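Local structure of binding component of ABC transporter (Wolinella succinogenes, 3K4U) at residues 89-94 against 163-168; 118-123 against 159-164; 36-41 against 204-209; 32-37 against 220-225. The protein probably serves as the solute-capturing component of an ABC importer, closing two lobes around an amino acid, here a bound lysine. One frame throughout, in Å; residues are numbered along the deposited sequence.

Interaction 1: residues 89-94 against 163-168; sequences IVVGQS and DLPFNV. With LYS (lysine), chain K.
Val-91 and Gln-93 of one strand come up against Asp-163, the last residue of another, which carries its side chain into the lysine pocket. From the root outward, Asp-163 CB packs on Val-91 CG1 (3.7 Å), the two side chains running nearly at right angles. The chi1 of -61° places CG beside the backbone N and opposite the carbonyl carbon, and from there the carboxylate divides its work. OD1 accepts a hydrogen bond of 2.7 Å from the amino N of the bound lysine and a weak one from the hydroxyl of Tyr-15. OD2 faces the amide end of Gln-93, whose plane lies only 11° from that of the carboxylate; Gln-93 CD is 3.4 Å from Asp-163 OD2. Replacing Gln-93 by a leucine would probably deprive this second oxygen of a polar neighbour and let the carboxylate turn more easily, weakening its aim at the ligand amino group.

Beside this pair the backbone ties the segments together: Leu-164 N donates to Gly-92 O at 2.7 Å, nearly along the C=O axis though bent at the hydrogen (145°). Val-91 CG2 touches Pro-165 at CG and CD, while Leu-164 lays its CD1 branch against Ser-94.

Asp-163 is the N-cap residue of helix 164-175, so the contact joins the start of that helix to strand 89-98, the antiparallel neighbour of strand 159-163. Strand 189-195 also pairs with strand 89-98, and Phe-227 of helix 218-228 touches both Ile-89 and Pro-165.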
# COMPACT_ATOMS: atom_id res chain seq x y z
N ILE E 89 -16.97 -17.65 -4.37
CA ILE E 89 -17.48 -16.66 -5.33
C ILE E 89 -18.55 -15.87 -4.56
O ILE E 89 -19.12 -16.37 -3.59
CB ILE E 89 -18.05 -17.33 -6.59
CG1 ILE E 89 -18.65 -16.31 -7.54
CG2 ILE E 89 -19.11 -18.39 -6.21
CD1 ILE E 89 -18.64 -16.76 -8.93
N VAL E 90 -18.74 -14.60 -4.93
CA VAL E 90 -19.69 -13.75 -4.22
C VAL E 90 -20.75 -13.34 -5.21
O VAL E 90 -20.42 -12.95 -6.32
CB VAL E 90 -19.02 -12.52 -3.58
CG1 VAL E 90 -20.04 -11.62 -2.98
CG2 VAL E 90 -18.10 -12.97 -2.51
N VAL E 91 -22.01 -13.44 -4.80
CA VAL E 91 -23.13 -13.35 -5.73
C VAL E 91 -24.22 -12.48 -5.12
O VAL E 91 -24.20 -12.23 -3.92
CB VAL E 91 -23.66 -14.77 -5.97
CG1 VAL E 91 -25.23 -14.81 -6.07
CG2 VAL E 91 -22.93 -15.40 -7.16
N GLY E 92 -25.17 -12.03 -5.94
CA GLY E 92 -26.36 -11.35 -5.41
C GLY E 92 -27.62 -11.75 -6.15
O GLY E 92 -27.56 -12.33 -7.24
N GLN E 93 -28.76 -11.47 -5.55
CA GLN E 93 -30.01 -11.72 -6.26
C GLN E 93 -30.33 -10.66 -7.30
O GLN E 93 -30.07 -9.48 -7.11
CB GLN E 93 -31.17 -11.87 -5.28
CG GLN E 93 -31.74 -13.26 -5.26
CD GLN E 93 -30.87 -14.19 -4.49
OE1 GLN E 93 -29.84 -14.64 -4.98
NE2 GLN E 93 -31.27 -14.47 -3.27
N SER E 94 -30.87 -11.11 -8.42
CA SER E 94 -31.25 -10.25 -9.51
C SER E 94 -32.66 -10.60 -9.92
O SER E 94 -33.29 -11.48 -9.34
CB SER E 94 -30.34 -10.49 -10.70
OG SER E 94 -29.37 -9.48 -10.81
N ASP E 163 -30.25 -15.86 -7.65
CA ASP E 163 -28.85 -15.59 -7.83
C ASP E 163 -28.56 -15.12 -9.25
O ASP E 163 -29.00 -15.71 -10.24
CB ASP E 163 -28.00 -16.83 -7.50
CG ASP E 163 -28.15 -17.29 -6.04
OD1 ASP E 163 -27.20 -17.90 -5.47
OD2 ASP E 163 -29.23 -17.06 -5.47
N LEU E 164 -27.82 -14.01 -9.31
CA LEU E 164 -27.52 -13.30 -10.56
C LEU E 164 -26.83 -14.15 -11.62
O LEU E 164 -27.09 -13.96 -12.81
CB LEU E 164 -26.67 -12.07 -10.25
CG LEU E 164 -26.35 -11.11 -11.39
CD1 LEU E 164 -26.34 -9.75 -10.81
CD2 LEU E 164 -25.00 -11.44 -12.00
N PRO E 165 -25.93 -15.06 -11.22
CA PRO E 165 -25.23 -15.78 -12.28
C PRO E 165 -26.14 -16.77 -12.97
O PRO E 165 -25.92 -17.08 -14.14
CB PRO E 165 -24.08 -16.47 -11.56
CG PRO E 165 -23.89 -15.61 -10.28
CD PRO E 165 -25.29 -15.27 -9.91
N PHE E 166 -27.19 -17.19 -12.29
CA PHE E 166 -28.25 -17.96 -12.94
C PHE E 166 -28.93 -17.16 -14.04
O PHE E 166 -29.03 -17.63 -15.19
CB PHE E 166 -29.29 -18.44 -11.93
CG PHE E 166 -30.45 -19.19 -12.55
CD1 PHE E 166 -30.49 -20.58 -12.50
CD2 PHE E 166 -31.51 -18.51 -13.14
CE1 PHE E 166 -31.56 -21.28 -13.06
CE2 PHE E 166 -32.60 -19.20 -13.70
CZ PHE E 166 -32.61 -20.59 -13.66
N ASN E 167 -29.36 -15.95 -13.72
CA ASN E 167 -30.01 -15.09 -14.68
C ASN E 167 -29.20 -14.84 -15.94
O ASN E 167 -29.72 -14.95 -17.05
CB ASN E 167 -30.41 -13.79 -14.02
CG ASN E 167 -31.41 -13.99 -12.92
OD1 ASN E 167 -32.30 -14.85 -13.02
ND2 ASN E 167 -31.28 -13.21 -11.86
N VAL E 168 -27.93 -14.54 -15.82
CA VAL E 168 -27.22 -14.31 -17.08
C VAL E 168 -27.11 -15.58 -17.95
O VAL E 168 -27.23 -15.50 -19.15
CB VAL E 168 -25.91 -13.45 -16.98
CG1 VAL E 168 -25.53 -13.19 -15.59
CG2 VAL E 168 -24.78 -14.08 -17.72
N LYS K . -27.39 -19.49 -3.32
CA LYS K . -28.61 -20.26 -3.37
C LYS K . -28.89 -20.76 -1.97
O LYS K . -27.96 -21.01 -1.22
CB LYS K . -28.45 -21.46 -4.31
CG LYS K . -29.74 -22.03 -4.85
CD LYS K . -29.63 -23.50 -5.02
CE LYS K . -30.75 -24.08 -5.89
NZ LYS K . -30.47 -25.47 -6.33
OXT LYS K . -30.04 -20.93 -1.57

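Interaction 2: residues 118-123 against 159-164; sequences LVTKFG and MFIFDL. With LYS (lysine), chain K.
Leu-118 and Met-159, a selenomethionine, share one face of a parallel strand pair and form its apolar centre, Leu-118 CB lying 3.7 Å from Met-159 CE. Leu-118 CD1 reaches on to Ile-161 CB (4.1 Å), and the CG2 branch of Ile-161 meets Thr-120 CB at 3.5 Å. On the other face Val-119 adjoins Phe-160.

Between the faces the backbones are joined by a nearly straight bond from Val-119 N to Met-159 O (3.0 Å, 168°) and a weak one from Ile-161 N to Val-119 O. A side chain continues the ladder: with chi1 at -154°, Thr-120 swings OG1 away from its own N to donate to Ile-161 O. Thr-120 OG1 also lies at the edge of the Phe-162 ring, 3.6 Å from Phe-162 CD1. A valine in place of Thr-120 would probably leave the Ile-161 carbonyl without this donor.

At the ligand end Phe-162 CZ touches CG of the bound lysine (3.6 Å). Lys-121 lays its CE beside the ligand's CE, while at the polar edge its NZ is hydrogen-bonded to Asp-143 O.

Strand 117-121 runs between strands 138-142 and 159-163; Ala-130 of helix 125-133 covers Leu-118 and Ile-161, and helix 145-154 covers Phe-160.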
# COMPACT_ATOMS: atom_id res chain seq x y z
N LEU E 118 -44.54 -12.46 -8.37
CA LEU E 118 -43.11 -12.79 -8.41
C LEU E 118 -42.76 -14.22 -7.94
O LEU E 118 -43.15 -14.68 -6.86
CB LEU E 118 -42.36 -11.76 -7.57
CG LEU E 118 -40.99 -12.02 -6.94
CD1 LEU E 118 -39.94 -11.23 -7.69
CD2 LEU E 118 -41.07 -11.59 -5.50
N VAL E 119 -41.98 -14.92 -8.77
CA VAL E 119 -41.72 -16.34 -8.51
C VAL E 119 -40.26 -16.76 -8.36
O VAL E 119 -39.35 -16.24 -9.06
CB VAL E 119 -42.41 -17.27 -9.51
CG1 VAL E 119 -43.92 -17.20 -9.31
CG2 VAL E 119 -42.03 -16.90 -10.92
N THR E 120 -40.05 -17.69 -7.43
CA THR E 120 -38.76 -18.35 -7.27
C THR E 120 -38.86 -19.81 -6.75
O THR E 120 -39.97 -20.35 -6.53
CB THR E 120 -37.83 -17.51 -6.38
OG1 THR E 120 -36.47 -17.80 -6.70
CG2 THR E 120 -38.09 -17.80 -4.91
N LYS E 121 -37.71 -20.43 -6.55
CA LYS E 121 -37.67 -21.78 -6.08
C LYS E 121 -37.93 -21.82 -4.56
O LYS E 121 -37.63 -20.84 -3.85
CB LYS E 121 -36.32 -22.40 -6.41
CG LYS E 121 -36.02 -23.70 -5.61
CD LYS E 121 -34.54 -24.02 -5.74
CE LYS E 121 -34.21 -25.39 -5.24
NZ LYS E 121 -34.82 -26.42 -6.10
N PHE E 122 -38.42 -22.96 -4.07
CA PHE E 122 -38.78 -23.07 -2.66
C PHE E 122 -37.58 -23.29 -1.72
O PHE E 122 -36.62 -24.01 -2.06
CB PHE E 122 -39.81 -24.19 -2.44
CG PHE E 122 -40.21 -24.37 -1.01
CD1 PHE E 122 -41.21 -23.55 -0.43
CD2 PHE E 122 -39.56 -25.31 -0.20
CE1 PHE E 122 -41.59 -23.69 0.91
CE2 PHE E 122 -39.93 -25.45 1.17
CZ PHE E 122 -40.95 -24.63 1.71
N GLY E 123 -37.67 -22.68 -0.54
CA GLY E 123 -36.65 -22.84 0.52
C GLY E 123 -35.23 -22.51 0.09
O GLY E 123 -34.31 -23.25 0.38
N MSE E 159 -42.17 -11.79 -13.16
CA MSE E 159 -40.75 -11.67 -12.86
C MSE E 159 -40.23 -12.76 -11.93
O MSE E 159 -40.93 -13.22 -11.02
CB MSE E 159 -40.49 -10.32 -12.20
CG MSE E 159 -41.47 -10.01 -11.10
SE MSE E 159 -41.02 -8.31 -10.29
CE MSE E 159 -42.35 -8.32 -8.82
N PHE E 160 -38.98 -13.12 -12.19
CA PHE E 160 -38.23 -14.18 -11.51
C PHE E 160 -37.08 -13.58 -10.67
O PHE E 160 -36.43 -12.62 -11.09
CB PHE E 160 -37.68 -15.14 -12.57
CG PHE E 160 -36.94 -16.33 -12.02
CD1 PHE E 160 -37.62 -17.36 -11.37
CD2 PHE E 160 -35.57 -16.43 -12.17
CE1 PHE E 160 -36.94 -18.44 -10.86
CE2 PHE E 160 -34.90 -17.52 -11.65
CZ PHE E 160 -35.59 -18.53 -11.00
N ILE E 161 -36.86 -14.11 -9.47
CA ILE E 161 -35.78 -13.64 -8.58
C ILE E 161 -34.87 -14.79 -8.21
O ILE E 161 -35.35 -15.86 -7.85
CB ILE E 161 -36.29 -13.02 -7.27
CG1 ILE E 161 -35.09 -12.47 -6.45
CG2 ILE E 161 -37.08 -14.06 -6.45
CD1 ILE E 161 -35.48 -11.67 -5.15
N PHE E 162 -33.57 -14.57 -8.28
CA PHE E 162 -32.62 -15.63 -8.02
C PHE E 162 -31.21 -15.07 -8.12
O PHE E 162 -31.02 -13.97 -8.61
CB PHE E 162 -32.82 -16.76 -9.05
CG PHE E 162 -32.39 -18.09 -8.56
CD1 PHE E 162 -33.28 -18.90 -7.85
CD2 PHE E 162 -31.11 -18.55 -8.79
CE1 PHE E 162 -32.86 -20.14 -7.36
CE2 PHE E 162 -30.69 -19.78 -8.31
CZ PHE E 162 -31.57 -20.58 -7.60
N ASP E 163 -30.25 -15.86 -7.65
CA ASP E 163 -28.85 -15.59 -7.83
C ASP E 163 -28.56 -15.12 -9.25
O ASP E 163 -29.00 -15.71 -10.24
CB ASP E 163 -28.00 -16.83 -7.50
CG ASP E 163 -28.15 -17.29 -6.04
OD1 ASP E 163 -27.20 -17.90 -5.47
OD2 ASP E 163 -29.23 -17.06 -5.47
N LEU E 164 -27.82 -14.01 -9.31
CA LEU E 164 -27.52 -13.30 -10.56
C LEU E 164 -26.83 -14.15 -11.62
O LEU E 164 -27.09 -13.96 -12.81
CB LEU E 164 -26.67 -12.07 -10.25
CG LEU E 164 -26.35 -11.11 -11.39
CD1 LEU E 164 -26.34 -9.75 -10.81
CD2 LEU E 164 -25.00 -11.44 -12.00
N LYS K . -27.39 -19.49 -3.32
CA LYS K . -28.61 -20.26 -3.37
C LYS K . -28.89 -20.76 -1.97
O LYS K . -27.96 -21.01 -1.22
CB LYS K . -28.45 -21.46 -4.31
CG LYS K . -29.74 -22.03 -4.85
CD LYS K . -29.63 -23.50 -5.02
CE LYS K . -30.75 -24.08 -5.89
NZ LYS K . -30.47 -25.47 -6.33
OXT LYS K . -30.04 -20.93 -1.57

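Interaction 3: residues 36-41 against 204-209; sequences REMAKA and NWLNHF
Met-38, a selenomethionine, is the residue on which the two helices meet, and three side chains of 204-209 touch it. Its aliphatic contacts come first: the selenium SE lies 4.2 Å from Leu-206 CD1, a loose touch made by a chain that is extended to SE and then bends at chi3 (-59°).

The aromatic contacts carry more. Trp-205 presents an edge of its indole, with Met-38 CG 3.7 Å from CZ3 and Ala-41 CB 4.0 Å from CH2. Phe-209 is met differently: Met-38 CG stands over one face of the ring, 4.1 Å above the plane and offset toward the rim, whereas Glu-37 CB approaches the ring edge at CZ (4.0 Å). Phe-209 also sets its own CB over a face of Trp-205, so the two aromatic side chains brace each other.

No hydrogen bond crosses between the segments. Two polar groups of 204-209 bond to a second subunit instead: Trp-205 NE1 donates to Gln-76 O of that subunit, and Asn-204 OD1 is hydrogen-bonded to its Phe-84 N.

The segment axes, 11.7 Å apart at 117°, are those of two helices held apart by large side chains and steeply crossed, in a protein whose family has the two-lobed type II periplasmic-binding fold.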
# COMPACT_ATOMS: atom_id res chain seq x y z
N ARG E 36 -13.85 -31.65 -9.35
CA ARG E 36 -12.90 -32.49 -10.09
C ARG E 36 -11.47 -32.11 -9.71
O ARG E 36 -10.65 -32.99 -9.45
CB ARG E 36 -13.18 -32.42 -11.61
CG ARG E 36 -12.39 -33.41 -12.45
CD ARG E 36 -12.96 -33.56 -13.89
NE ARG E 36 -14.02 -34.57 -13.97
CZ ARG E 36 -15.31 -34.30 -14.19
NH1 ARG E 36 -15.72 -33.05 -14.38
NH2 ARG E 36 -16.19 -35.29 -14.23
N GLU E 37 -11.16 -30.81 -9.66
CA GLU E 37 -9.80 -30.33 -9.28
C GLU E 37 -9.44 -30.74 -7.87
O GLU E 37 -8.37 -31.28 -7.61
CB GLU E 37 -9.69 -28.79 -9.37
CG GLU E 37 -9.54 -28.21 -10.78
CD GLU E 37 -8.22 -28.57 -11.47
OE1 GLU E 37 -7.19 -28.77 -10.77
OE2 GLU E 37 -8.22 -28.68 -12.71
N MSE E 38 -10.36 -30.46 -6.96
CA MSE E 38 -10.19 -30.80 -5.59
C MSE E 38 -9.88 -32.28 -5.45
O MSE E 38 -8.98 -32.65 -4.70
CB MSE E 38 -11.44 -30.39 -4.85
CG MSE E 38 -11.32 -30.54 -3.39
SE MSE E 38 -13.01 -30.33 -2.46
CE MSE E 38 -13.46 -28.51 -3.04
N ALA E 39 -10.59 -33.15 -6.17
CA ALA E 39 -10.36 -34.59 -5.96
C ALA E 39 -8.98 -35.04 -6.44
O ALA E 39 -8.32 -35.83 -5.75
CB ALA E 39 -11.45 -35.41 -6.57
N LYS E 40 -8.55 -34.53 -7.59
CA LYS E 40 -7.18 -34.74 -8.11
C LYS E 40 -6.12 -34.31 -7.08
O LYS E 40 -5.26 -35.10 -6.69
CB LYS E 40 -6.98 -33.96 -9.41
CG LYS E 40 -6.49 -34.73 -10.61
CD LYS E 40 -5.02 -34.44 -10.89
CE LYS E 40 -4.08 -35.62 -10.49
NZ LYS E 40 -3.94 -36.68 -11.58
N ALA E 41 -6.20 -33.06 -6.63
CA ALA E 41 -5.29 -32.53 -5.61
C ALA E 41 -5.17 -33.41 -4.35
O ALA E 41 -4.08 -33.54 -3.78
CB ALA E 41 -5.70 -31.11 -5.25
N ASN E 204 -8.69 -26.50 7.10
CA ASN E 204 -7.36 -26.03 6.76
C ASN E 204 -7.08 -26.39 5.33
O ASN E 204 -6.71 -25.52 4.56
CB ASN E 204 -6.28 -26.66 7.64
CG ASN E 204 -4.98 -25.92 7.55
OD1 ASN E 204 -3.94 -26.47 7.17
ND2 ASN E 204 -5.03 -24.65 7.89
N TRP E 205 -7.30 -27.65 4.96
CA TRP E 205 -6.94 -28.14 3.61
C TRP E 205 -7.71 -27.41 2.54
O TRP E 205 -7.13 -26.95 1.56
CB TRP E 205 -7.16 -29.64 3.46
CG TRP E 205 -6.52 -30.15 2.20
CD1 TRP E 205 -5.27 -30.62 2.09
CD2 TRP E 205 -7.10 -30.20 0.89
NE1 TRP E 205 -5.01 -30.94 0.77
CE2 TRP E 205 -6.14 -30.71 0.03
CE3 TRP E 205 -8.35 -29.85 0.37
CZ2 TRP E 205 -6.36 -30.88 -1.33
CZ3 TRP E 205 -8.60 -30.04 -0.99
CH2 TRP E 205 -7.60 -30.53 -1.83
N LEU E 206 -9.01 -27.28 2.73
CA LEU E 206 -9.81 -26.61 1.73
C LEU E 206 -9.43 -25.16 1.52
O LEU E 206 -9.26 -24.72 0.39
CB LEU E 206 -11.28 -26.68 2.09
CG LEU E 206 -12.08 -27.95 1.87
CD1 LEU E 206 -11.26 -28.85 1.02
CD2 LEU E 206 -12.34 -28.53 3.18
N ASN E 207 -9.28 -24.41 2.63
CA ASN E 207 -8.92 -22.98 2.58
C ASN E 207 -7.63 -22.79 1.80
O ASN E 207 -7.52 -21.88 0.97
CB ASN E 207 -8.79 -22.45 3.99
CG ASN E 207 -10.13 -22.11 4.63
OD1 ASN E 207 -11.13 -21.88 3.94
ND2 ASN E 207 -10.16 -22.07 5.94
N HIS E 208 -6.66 -23.67 2.02
CA HIS E 208 -5.42 -23.53 1.27
C HIS E 208 -5.54 -23.98 -0.20
O HIS E 208 -4.82 -23.46 -1.05
CB HIS E 208 -4.29 -24.27 1.96
CG HIS E 208 -3.74 -23.54 3.14
ND1 HIS E 208 -3.81 -24.04 4.41
CD2 HIS E 208 -3.11 -22.34 3.23
CE1 HIS E 208 -3.24 -23.18 5.25
NE2 HIS E 208 -2.81 -22.14 4.55
N PHE E 209 -6.43 -24.94 -0.47
CA PHE E 209 -6.72 -25.38 -1.85
C PHE E 209 -7.41 -24.25 -2.59
O PHE E 209 -7.08 -23.98 -3.76
CB PHE E 209 -7.58 -26.67 -1.88
CG PHE E 209 -8.31 -26.89 -3.18
CD1 PHE E 209 -7.64 -27.38 -4.29
CD2 PHE E 209 -9.65 -26.60 -3.29
CE1 PHE E 209 -8.30 -27.55 -5.53
CE2 PHE E 209 -10.31 -26.78 -4.53
CZ PHE E 209 -9.62 -27.24 -5.65

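Interaction 4: residues 32-37 against 220-225; sequences VDLARE and DELYER
Asp-33 OD2 is gripped from two residues in succession on the opposing helix. The indole NE1 of Trp-226, just beyond 220-225, makes the firmer hydrogen bond, and Arg-225 NE adds a weak one of 3.4 Å that is nonetheless fairly straight (160°) and forms part of a salt bridge. The oxygen lies at the edge of the guanidinium, near its plane, but the carboxylate itself is turned 70° from that plane, so the two groups do not pair side by side. Arg-225 reaches this position through a chain bent at chi2 and chi3. The other carboxylate oxygen, Asp-33 OD1, has a long salt bridge of 3.8 Å to Arg-36 NH1 on its own helix. The positive charge of both arginines would be expected to favour the ionised form of Asp-33.

Beneath this network Leu-222 makes the apolar contact. Its CD1 meets Leu-34 CD1 at 3.4 Å, and the two methyls of Leu-222, CD1 and CD2, come to Asp-33 CB from the same side, each 3.8 Å from it. Glu-37 adds only its CG, at 4.4 Å from Leu-222 CD1.

The axes of the two segments are 10.8 Å apart and roughly antiparallel (157°). Helix 30-41 meets helix 218-228 through Asp-33, Leu-34 and Glu-37, while Val-32 and Ala-35 of the same helix pack on strand 45-50.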
# COMPACT_ATOMS: atom_id res chain seq x y z
N VAL E 32 -18.62 -28.68 -10.64
CA VAL E 32 -18.11 -30.01 -10.93
C VAL E 32 -16.65 -29.96 -11.30
O VAL E 32 -15.83 -30.69 -10.73
CB VAL E 32 -18.97 -30.75 -11.98
CG1 VAL E 32 -18.37 -32.12 -12.28
CG2 VAL E 32 -20.48 -30.86 -11.50
N ASP E 33 -16.29 -29.11 -12.24
CA ASP E 33 -14.86 -28.80 -12.47
C ASP E 33 -14.05 -28.50 -11.18
O ASP E 33 -12.88 -28.90 -11.07
CB ASP E 33 -14.74 -27.65 -13.49
CG ASP E 33 -15.29 -28.05 -14.85
OD1 ASP E 33 -15.66 -29.26 -14.97
OD2 ASP E 33 -15.36 -27.21 -15.78
N LEU E 34 -14.66 -27.81 -10.21
CA LEU E 34 -13.99 -27.52 -8.96
C LEU E 34 -13.82 -28.79 -8.20
O LEU E 34 -12.71 -29.13 -7.75
CB LEU E 34 -14.83 -26.53 -8.12
CG LEU E 34 -14.52 -25.02 -8.07
CD1 LEU E 34 -13.56 -24.57 -9.13
CD2 LEU E 34 -15.77 -24.17 -8.07
N ALA E 35 -14.93 -29.50 -8.06
CA ALA E 35 -14.97 -30.80 -7.39
C ALA E 35 -14.02 -31.78 -8.04
O ALA E 35 -13.42 -32.62 -7.36
CB ALA E 35 -16.38 -31.35 -7.41
N ARG E 36 -13.85 -31.65 -9.35
CA ARG E 36 -12.90 -32.49 -10.09
C ARG E 36 -11.47 -32.11 -9.71
O ARG E 36 -10.65 -32.99 -9.45
CB ARG E 36 -13.18 -32.42 -11.61
CG ARG E 36 -12.39 -33.41 -12.45
CD ARG E 36 -12.96 -33.56 -13.89
NE ARG E 36 -14.02 -34.57 -13.97
CZ ARG E 36 -15.31 -34.30 -14.19
NH1 ARG E 36 -15.72 -33.05 -14.38
NH2 ARG E 36 -16.19 -35.29 -14.23
N GLU E 37 -11.16 -30.81 -9.66
CA GLU E 37 -9.80 -30.33 -9.28
C GLU E 37 -9.44 -30.74 -7.87
O GLU E 37 -8.37 -31.28 -7.61
CB GLU E 37 -9.69 -28.79 -9.37
CG GLU E 37 -9.54 -28.21 -10.78
CD GLU E 37 -8.22 -28.57 -11.47
OE1 GLU E 37 -7.19 -28.77 -10.77
OE2 GLU E 37 -8.22 -28.68 -12.71
N ASP E 220 -9.59 -18.77 -12.43
CA ASP E 220 -10.00 -17.80 -13.44
C ASP E 220 -10.48 -18.49 -14.69
O ASP E 220 -11.49 -18.11 -15.28
CB ASP E 220 -8.88 -16.81 -13.73
CG ASP E 220 -8.45 -16.07 -12.49
OD1 ASP E 220 -7.30 -16.28 -12.04
OD2 ASP E 220 -9.28 -15.34 -11.91
N GLU E 221 -9.73 -19.52 -15.07
CA GLU E 221 -10.07 -20.39 -16.18
C GLU E 221 -11.49 -20.98 -15.98
O GLU E 221 -12.40 -20.67 -16.73
CB GLU E 221 -9.03 -21.50 -16.23
CG GLU E 221 -8.93 -22.23 -17.53
CD GLU E 221 -7.66 -23.06 -17.59
OE1 GLU E 221 -7.70 -24.18 -18.18
OE2 GLU E 221 -6.64 -22.59 -17.03
N LEU E 222 -11.69 -21.80 -14.95
CA LEU E 222 -13.01 -22.34 -14.78
C LEU E 222 -14.03 -21.21 -14.83
O LEU E 222 -15.10 -21.38 -15.44
CB LEU E 222 -13.12 -23.16 -13.48
CG LEU E 222 -12.09 -24.29 -13.42
CD1 LEU E 222 -12.28 -25.11 -12.19
CD2 LEU E 222 -12.12 -25.16 -14.65
N TYR E 223 -13.68 -20.06 -14.22
CA TYR E 223 -14.59 -18.90 -14.19
C TYR E 223 -14.99 -18.42 -15.59
O TYR E 223 -16.17 -18.31 -15.91
CB TYR E 223 -14.03 -17.73 -13.37
CG TYR E 223 -15.05 -16.63 -13.28
CD1 TYR E 223 -16.07 -16.69 -12.32
CD2 TYR E 223 -15.05 -15.56 -14.20
CE1 TYR E 223 -17.07 -15.69 -12.26
CE2 TYR E 223 -16.06 -14.57 -14.16
CZ TYR E 223 -17.06 -14.64 -13.18
OH TYR E 223 -18.05 -13.67 -13.10
N GLU E 224 -14.01 -18.14 -16.42
CA GLU E 224 -14.26 -17.73 -17.80
C GLU E 224 -15.16 -18.77 -18.43
O GLU E 224 -16.26 -18.46 -18.92
CB GLU E 224 -12.93 -17.60 -18.59
CG GLU E 224 -12.24 -16.26 -18.47
CD GLU E 224 -12.18 -15.48 -19.80
OE1 GLU E 224 -11.07 -15.04 -20.20
OE2 GLU E 224 -13.25 -15.30 -20.45
N ARG E 225 -14.71 -20.01 -18.38
CA ARG E 225 -15.42 -21.11 -19.01
C ARG E 225 -16.90 -21.16 -18.73
O ARG E 225 -17.63 -21.44 -19.65
CB ARG E 225 -14.79 -22.45 -18.67
CG ARG E 225 -15.75 -23.61 -18.91
CD ARG E 225 -14.99 -24.75 -19.49
NE ARG E 225 -14.27 -25.54 -18.51
CZ ARG E 225 -12.94 -25.66 -18.46
NH1 ARG E 225 -12.37 -26.45 -17.55
NH2 ARG E 225 -12.16 -25.00 -19.31

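In the fold
Interactions 3 and 4 share helix 30-41 and lie 12 Å apart between centres; the consecutive helices 200-216 and 218-228 both pack against it, the first steeply crossed and the second roughly antiparallel, bringing the C-terminal part of the chain back to the first lobe. Interactions 1 and 2 are nested inside the loop they close. Centred 11 Å apart, these two share Asp-163 and Leu-164, use neighbouring strands of the mixed sheet, and both touch the bound lysine. Interaction 1 is linked to interaction 4 by packing of Ile-89 on Tyr-223, whereas interactions 2 and 3 are 31 Å apart. As in relatives of this fold, strand 89-98, paired with strand 189-195, probably belongs to the connection between the lobes.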